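PDB 6C72: particle-associated glycoside hydrolase from Acinetobacter phage Fri1, which probably degrades the capsular polysaccharide of Acinetobacter baumannii as a tailspike depolymerase, helping the phage to enter its host. Local coordinates for residues A[51-63]-A[71-84]. Sequence-based numbering, arbitrary orientation.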
ATOM      1  N   GLY A  51      27.504 -16.296 -32.667  1.00 41.87           N
ATOM      2  CA  GLY A  51      26.610 -15.988 -33.765  1.00 42.83           C
ATOM      3  C   GLY A  51      26.072 -17.163 -34.551  1.00 42.65           C
ATOM      4  O   GLY A  51      25.335 -16.940 -35.517  1.00 43.94           O
ATOM      5  N   GLY A  52      26.416 -18.394 -34.186  1.00 42.54           N
ATOM      6  CA  GLY A  52      25.857 -19.540 -34.878  1.00 43.35           C
ATOM      7  C   GLY A  52      24.341 -19.548 -34.818  1.00 41.09           C
ATOM      8  O   GLY A  52      23.730 -19.028 -33.884  1.00 39.18           O
ATOM      9  N   ALA A  53      23.727 -20.137 -35.844  1.00 41.57           N
ATOM     10  CA  ALA A  53      22.276 -20.111 -35.964  1.00 39.79           C
ATOM     11  C   ALA A  53      21.814 -21.241 -36.881  1.00 41.60           C
ATOM     12  O   ALA A  53      22.618 -22.007 -37.426  1.00 44.17           O
ATOM     13  CB  ALA A  53      21.799 -18.748 -36.463  1.00 37.52           C
ATOM     14  N   THR A  54      20.494 -21.348 -37.018  1.00 57.51           N
ATOM     15  CA  THR A  54      19.838 -22.348 -37.847  1.00 59.97           C
ATOM     16  C   THR A  54      19.050 -21.652 -38.945  1.00 61.57           C
ATOM     17  O   THR A  54      18.355 -20.663 -38.692  1.00 61.90           O
ATOM     18  CB  THR A  54      18.919 -23.235 -37.008  1.00 61.79           C
ATOM     19  OG1 THR A  54      19.710 -23.951 -36.056  1.00 60.52           O
ATOM     20  CG2 THR A  54      18.179 -24.232 -37.877  1.00 64.89           C
ATOM     21  N   TYR A  55      19.142 -22.189 -40.157  1.00 47.43           N
ATOM     22  CA  TYR A  55      18.548 -21.574 -41.332  1.00 49.13           C
ATOM     23  C   TYR A  55      17.725 -22.591 -42.107  1.00 52.65           C
ATOM     24  O   TYR A  55      17.950 -23.802 -42.018  1.00 52.92           O
ATOM     25  CB  TYR A  55      19.627 -20.976 -42.239  1.00 46.82           C
ATOM     26  CG  TYR A  55      20.489 -19.936 -41.556  1.00 43.58           C
ATOM     27  CD1 TYR A  55      21.564 -20.308 -40.753  1.00 41.79           C
ATOM     28  CD2 TYR A  55      20.236 -18.576 -41.727  1.00 42.68           C
ATOM     29  CE1 TYR A  55      22.353 -19.359 -40.124  1.00 39.61           C
ATOM     30  CE2 TYR A  55      21.027 -17.618 -41.113  1.00 40.42           C
ATOM     31  CZ  TYR A  55      22.080 -18.021 -40.313  1.00 39.06           C
ATOM     32  OH  TYR A  55      22.862 -17.077 -39.703  1.00 37.49           O
ATOM     33  N   LEU A  56      16.757 -22.080 -42.866  1.00 48.67           N
ATOM     34  CA  LEU A  56      15.942 -22.883 -43.768  1.00 51.41           C
ATOM     35  C   LEU A  56      16.117 -22.373 -45.195  1.00 51.01           C
ATOM     36  O   LEU A  56      16.068 -21.164 -45.449  1.00 49.44           O
ATOM     37  CB  LEU A  56      14.460 -22.843 -43.375  1.00 54.32           C
ATOM     38  CG  LEU A  56      14.054 -23.505 -42.056  1.00 54.92           C
ATOM     39  CD1 LEU A  56      12.534 -23.497 -41.892  1.00 58.61           C
ATOM     40  CD2 LEU A  56      14.599 -24.918 -41.976  1.00 54.26           C
ATOM     41  N   TRP A  57      16.305 -23.298 -46.126  1.00 47.92           N
ATOM     42  CA  TRP A  57      16.605 -22.936 -47.505  1.00 46.84           C
ATOM     43  C   TRP A  57      15.334 -22.535 -48.244  1.00 48.28           C
ATOM     44  O   TRP A  57      14.333 -23.254 -48.210  1.00 51.14           O
ATOM     45  CB  TRP A  57      17.290 -24.110 -48.207  1.00 47.13           C
ATOM     46  CG  TRP A  57      17.539 -23.908 -49.665  1.00 46.82           C
ATOM     47  CD1 TRP A  57      16.951 -24.586 -50.694  1.00 49.68           C
ATOM     48  CD2 TRP A  57      18.442 -22.970 -50.264  1.00 45.09           C
ATOM     49  NE1 TRP A  57      17.434 -24.127 -51.894  1.00 49.68           N
ATOM     50  CE2 TRP A  57      18.348 -23.132 -51.660  1.00 46.94           C
ATOM     51  CE3 TRP A  57      19.318 -22.009 -49.755  1.00 42.61           C
ATOM     52  CZ2 TRP A  57      19.102 -22.369 -52.558  1.00 46.37           C
ATOM     53  CZ3 TRP A  57      20.064 -21.253 -50.641  1.00 42.20           C
ATOM     54  CH2 TRP A  57      19.951 -21.435 -52.031  1.00 44.05           C
ATOM     55  N   ASP A  58      15.368 -21.374 -48.894  1.00 55.72           N
ATOM     56  CA  ASP A  58      14.298 -20.931 -49.782  1.00 56.44           C
ATOM     57  C   ASP A  58      14.927 -20.726 -51.154  1.00 54.25           C
ATOM     58  O   ASP A  58      15.699 -19.781 -51.352  1.00 51.39           O
ATOM     59  CB  ASP A  58      13.624 -19.654 -49.269  1.00 55.70           C
ATOM     60  CG  ASP A  58      12.325 -19.323 -50.016  1.00 56.62           C
ATOM     61  OD1 ASP A  58      11.892 -20.117 -50.881  1.00 58.09           O
ATOM     62  OD2 ASP A  58      11.723 -18.265 -49.726  1.00 55.58           O
ATOM     63  N   ALA A  59      14.607 -21.622 -52.091  1.00 54.09           N
ATOM     64  CA  ALA A  59      15.242 -21.584 -53.405  1.00 52.98           C
ATOM     65  C   ALA A  59      14.828 -20.363 -54.221  1.00 51.98           C
ATOM     66  O   ALA A  59      15.620 -19.861 -55.030  1.00 50.81           O
ATOM     67  CB  ALA A  59      14.914 -22.866 -54.173  1.00 55.31           C
ATOM     68  N   ASN A  60      13.619 -19.853 -54.013  1.00 68.88           N
ATOM     69  CA  ASN A  60      13.108 -18.761 -54.824  1.00 67.84           C
ATOM     70  C   ASN A  60      13.401 -17.384 -54.253  1.00 65.87           C
ATOM     71  O   ASN A  60      13.114 -16.389 -54.925  1.00 65.31           O
ATOM     72  CB  ASN A  60      11.600 -18.912 -55.010  1.00 69.86           C
ATOM     73  CG  ASN A  60      11.206 -20.316 -55.398  1.00 72.04           C
ATOM     74  OD1 ASN A  60      11.779 -20.907 -56.321  1.00 72.45           O
ATOM     75  ND2 ASN A  60      10.228 -20.870 -54.688  1.00 73.89           N
ATOM     76  N   ASN A  61      13.965 -17.297 -53.048  1.00 52.95           N
ATOM     77  CA  ASN A  61      14.052 -16.018 -52.353  1.00 51.39           C
ATOM     78  C   ASN A  61      14.926 -15.028 -53.112  1.00 49.86           C
ATOM     79  O   ASN A  61      16.071 -15.329 -53.467  1.00 49.11           O
ATOM     80  CB  ASN A  61      14.613 -16.220 -50.951  1.00 50.92           C
ATOM     81  CG  ASN A  61      14.475 -14.989 -50.090  1.00 49.68           C
ATOM     82  OD1 ASN A  61      15.240 -14.036 -50.224  1.00 48.17           O
ATOM     83  ND2 ASN A  61      13.523 -15.017 -49.170  1.00 50.76           N
ATOM     84  N   THR A  62      14.385 -13.824 -53.326  1.00 52.31           N
ATOM     85  CA  THR A  62      15.095 -12.719 -53.961  1.00 52.17           C
ATOM     86  C   THR A  62      15.126 -11.480 -53.077  1.00 51.97           C
ATOM     87  O   THR A  62      15.418 -10.384 -53.557  1.00 52.94           O
ATOM     88  CB  THR A  62      14.476 -12.376 -55.312  1.00 53.59           C
ATOM     89  OG1 THR A  62      13.119 -11.949 -55.122  1.00 55.03           O
ATOM     90  CG2 THR A  62      14.511 -13.578 -56.226  1.00 54.37           C
ATOM     91  N   ALA A  63      14.827 -11.630 -51.793  1.00 51.64           N
ATOM     92  CA  ALA A  63      14.892 -10.498 -50.893  1.00 51.54           C
ATOM     93  C   ALA A  63      16.338 -10.045 -50.737  1.00 51.46           C
ATOM     94  O   ALA A  63      17.287 -10.771 -51.047  1.00 50.91           O
ATOM     95  CB  ALA A  63      14.308 -10.860 -49.525  1.00 50.78           C
ATOM     96  N   ILE A  71      19.963 -14.704 -45.807  1.00 32.19           N
ATOM     97  CA  ILE A  71      21.346 -14.932 -46.210  1.00 32.83           C
ATOM     98  C   ILE A  71      21.311 -15.383 -47.671  1.00 34.32           C
ATOM     99  O   ILE A  71      21.006 -16.543 -47.975  1.00 35.06           O
ATOM    100  CB  ILE A  71      22.049 -15.956 -45.308  1.00 32.85           C
ATOM    101  CG1 ILE A  71      21.969 -15.522 -43.838  1.00 31.69           C
ATOM    102  CG2 ILE A  71      23.502 -16.141 -45.722  1.00 34.15           C
ATOM    103  CD1 ILE A  71      22.517 -14.118 -43.568  1.00 31.30           C
ATOM    104  N   ARG A  72      21.600 -14.464 -48.588  1.00 47.04           N
ATOM    105  CA  ARG A  72      21.518 -14.776 -50.006  1.00 47.68           C
ATOM    106  C   ARG A  72      22.784 -15.486 -50.471  1.00 47.52           C
ATOM    107  O   ARG A  72      23.901 -15.104 -50.106  1.00 47.22           O
ATOM    108  CB  ARG A  72      21.300 -13.496 -50.816  1.00 48.66           C
ATOM    109  CG  ARG A  72      19.934 -12.836 -50.601  1.00 49.06           C
ATOM    110  CD  ARG A  72      18.833 -13.612 -51.308  1.00 49.30           C
ATOM    111  NE  ARG A  72      19.162 -13.821 -52.717  1.00 49.95           N
ATOM    112  CZ  ARG A  72      18.980 -12.912 -53.672  1.00 51.09           C
ATOM    113  NH1 ARG A  72      18.478 -11.723 -53.385  1.00 51.86           N
ATOM    114  NH2 ARG A  72      19.304 -13.192 -54.923  1.00 51.78           N
ATOM    115  N   VAL A  73      22.602 -16.519 -51.287  1.00 54.78           N
ATOM    116  CA  VAL A  73      23.720 -17.262 -51.864  1.00 54.89           C
ATOM    117  C   VAL A  73      24.332 -16.431 -52.986  1.00 55.35           C
ATOM    118  O   VAL A  73      23.642 -16.041 -53.931  1.00 56.06           O
ATOM    119  CB  VAL A  73      23.271 -18.643 -52.358  1.00 55.80           C
ATOM    120  CG1 VAL A  73      24.334 -19.269 -53.214  1.00 56.49           C
ATOM    121  CG2 VAL A  73      23.001 -19.537 -51.171  1.00 56.07           C
ATOM    122  N   THR A  74      25.625 -16.126 -52.851  1.00 52.87           N
ATOM    123  CA  THR A  74      26.315 -15.246 -53.787  1.00 53.72           C
ATOM    124  C   THR A  74      26.566 -15.903 -55.142  1.00 54.36           C
ATOM    125  O   THR A  74      26.665 -15.201 -56.154  1.00 55.37           O
ATOM    126  CB  THR A  74      27.643 -14.799 -53.181  1.00 53.32           C
ATOM    127  OG1 THR A  74      28.421 -15.955 -52.843  1.00 52.52           O
ATOM    128  CG2 THR A  74      27.407 -13.986 -51.917  1.00 52.86           C
ATOM    129  N   GLY A  75      26.739 -17.221 -55.177  1.00 47.47           N
ATOM    130  CA  GLY A  75      27.002 -17.979 -56.389  1.00 49.76           C
ATOM    131  C   GLY A  75      25.789 -18.449 -57.161  1.00 50.09           C
ATOM    132  O   GLY A  75      25.918 -19.347 -57.998  1.00 51.97           O
ATOM    133  N   ALA A  76      24.603 -17.930 -56.847  1.00 48.68           N
ATOM    134  CA  ALA A  76      23.357 -18.281 -57.515  1.00 49.56           C
ATOM    135  C   ALA A  76      22.535 -17.013 -57.713  1.00 49.61           C
ATOM    136  O   ALA A  76      22.669 -16.050 -56.954  1.00 48.32           O
ATOM    137  CB  ALA A  76      22.555 -19.322 -56.720  1.00 48.55           C
ATOM    138  N   ALA A  77      21.697 -17.003 -58.749  1.00 51.82           N
ATOM    139  CA  ALA A  77      20.900 -15.807 -59.003  1.00 52.74           C
ATOM    140  C   ALA A  77      19.790 -15.632 -57.968  1.00 51.05           C
ATOM    141  O   ALA A  77      19.437 -14.498 -57.627  1.00 50.83           O
ATOM    142  CB  ALA A  77      20.321 -15.851 -60.409  1.00 56.30           C
ATOM    143  N   THR A  78      19.199 -16.733 -57.491  1.00 51.88           N
ATOM    144  CA  THR A  78      18.177 -16.698 -56.448  1.00 51.79           C
ATOM    145  C   THR A  78      18.495 -17.738 -55.384  1.00 51.53           C
ATOM    146  O   THR A  78      19.242 -18.694 -55.619  1.00 51.71           O
ATOM    147  CB  THR A  78      16.752 -16.960 -56.964  1.00 53.13           C
ATOM    148  OG1 THR A  78      16.643 -18.316 -57.413  1.00 54.01           O
ATOM    149  CG2 THR A  78      16.394 -16.008 -58.101  1.00 54.66           C
ATOM    150  N   GLY A  79      17.858 -17.576 -54.226  1.00 45.39           N
ATOM    151  CA  GLY A  79      18.062 -18.508 -53.136  1.00 45.76           C
ATOM    152  C   GLY A  79      18.586 -17.845 -51.882  1.00 44.37           C
ATOM    153  O   GLY A  79      19.442 -16.959 -51.951  1.00 42.99           O
ATOM    154  N   ALA A  80      18.044 -18.231 -50.727  1.00 41.56           N
ATOM    155  CA  ALA A  80      18.517 -17.675 -49.472  1.00 40.28           C
ATOM    156  C   ALA A  80      18.320 -18.682 -48.354  1.00 41.93           C
ATOM    157  O   ALA A  80      17.417 -19.522 -48.394  1.00 44.69           O
ATOM    158  CB  ALA A  80      17.804 -16.366 -49.113  1.00 39.59           C
ATOM    159  N   TRP A  81      19.199 -18.602 -47.369  1.00 40.47           N
ATOM    160  CA  TRP A  81      19.002 -19.301 -46.113  1.00 41.79           C
ATOM    161  C   TRP A  81      18.293 -18.360 -45.156  1.00 41.47           C
ATOM    162  O   TRP A  81      18.762 -17.242 -44.910  1.00 39.05           O
ATOM    163  CB  TRP A  81      20.332 -19.763 -45.525  1.00 40.12           C
ATOM    164  CG  TRP A  81      21.039 -20.752 -46.389  1.00 40.75           C
ATOM    165  CD1 TRP A  81      22.011 -20.490 -47.307  1.00 39.41           C
ATOM    166  CD2 TRP A  81      20.816 -22.170 -46.427  1.00 43.28           C
ATOM    167  NE1 TRP A  81      22.415 -21.658 -47.909  1.00 40.86           N
ATOM    168  CE2 TRP A  81      21.694 -22.702 -47.389  1.00 43.06           C
ATOM    169  CE3 TRP A  81      19.957 -23.039 -45.742  1.00 45.79           C
ATOM    170  CZ2 TRP A  81      21.744 -24.068 -47.680  1.00 45.06           C
ATOM    171  CZ3 TRP A  81      20.007 -24.398 -46.036  1.00 47.35           C
ATOM    172  CH2 TRP A  81      20.896 -24.895 -46.991  1.00 46.95           C
ATOM    173  N   LEU A  82      17.166 -18.815 -44.624  1.00 38.42           N
ATOM    174  CA  LEU A  82      16.305 -17.990 -43.790  1.00 38.97           C
ATOM    175  C   LEU A  82      16.511 -18.337 -42.321  1.00 39.07           C
ATOM    176  O   LEU A  82      16.395 -19.504 -41.920  1.00 41.44           O
ATOM    177  CB  LEU A  82      14.840 -18.162 -44.178  1.00 42.80           C
ATOM    178  CG  LEU A  82      14.528 -17.834 -45.636  1.00 42.21           C
ATOM    179  CD1 LEU A  82      13.033 -17.849 -45.866  1.00 45.33           C
ATOM    180  CD2 LEU A  82      15.149 -16.496 -46.047  1.00 38.08           C
ATOM    181  N   LEU A  83      16.817 -17.313 -41.531  1.00 44.65           N
ATOM    182  CA  LEU A  83      17.081 -17.479 -40.112  1.00 43.79           C
ATOM    183  C   LEU A  83      15.859 -18.033 -39.387  1.00 47.43           C
ATOM    184  O   LEU A  83      14.729 -17.594 -39.623  1.00 50.11           O
ATOM    185  CB  LEU A  83      17.456 -16.120 -39.521  1.00 41.09           C
ATOM    186  CG  LEU A  83      17.816 -16.116 -38.041  1.00 39.79           C
ATOM    187  CD1 LEU A  83      19.142 -16.864 -37.872  1.00 37.82           C
ATOM    188  CD2 LEU A  83      17.860 -14.702 -37.479  1.00 38.55           C
ATOM    189  N   GLN A  84      16.090 -18.983 -38.474  1.00 56.56           N
ATOM    190  CA  GLN A  84      15.045 -19.525 -37.608  1.00 58.89           C
ATOM    191  C   GLN A  84      15.344 -19.105 -36.180  1.00 56.13           C
ATOM    192  O   GLN A  84      16.312 -19.581 -35.578  1.00 53.57           O
ATOM    193  CB  GLN A  84      14.943 -21.045 -37.701  1.00 60.14           C
ATOM    194  CG  GLN A  84      14.654 -21.582 -39.092  1.00 62.64           C
ATOM    195  CD  GLN A  84      13.352 -21.050 -39.697  1.00 65.98           C
ATOM    196  OE1 GLN A  84      13.351 -20.527 -40.814  1.00 66.49           O
ATOM    197  NE2 GLN A  84      12.239 -21.203 -38.972  1.00 67.98           N
TER
HETATM  198  O   HOH W   1      18.880 -19.580 -35.104  1.00 32.93           O
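Trp57 and Trp81 meet through different first torsions: Trp57 carries CG anti to its backbone N (chi1 175°), whereas Trp81 has CG anti to the carbonyl carbon (chi1 -63°). The indole of Trp57 thereby brings CE3 over the face of the Trp81 ring, 3.4 Å from Trp81 CE2, with the six-membered ring of Trp57 inclined at 52° to the five-membered ring of Trp81. Trp57 CB adds a CH-pi contact over the six-membered ring of Trp81, and Val73 CG2 meets the Trp57 edge at CZ3. Tyr55 continues this face, its CE2 lying 3.6 Å from Ile71 CG1 and 3.8 Å from Leu83 CD1.

Strands 54-58 and 80-83 pair antiparallel. Leu56 and Leu82 exchange two backbone hydrogen bonds, as do Asp58 and Ala80; the one from Asp58 N to Ala80 O is nearly straight. Gly79 CA packs against Trp57 CH2.

Beyond the strand, Gly79 N donates to Asn61 O at 3.0 Å, and Thr78 OG1 reaches Ala59 O. Asn61 OD1 accepts from Ala63 N in an Asx turn. The Arg72 chain, bent at chi2 and chi3, presents one face of its guanidinium to Asn61 O and gives NH1 to Ala63 O, 2.8 Å away and near the guanidinium plane, joining this loop to strand 70-72.

In the N-terminal mixed sheet, strand 80-83 lies between 54-58 and 70-72, while 38-41 flanks 54-58 on its other edge. Helix 24-27 packs Leu27 against Tyr55, Ile71 and Trp81, and Trp81 NE1 hydrogen-bonds to Val30 O just beyond that helix.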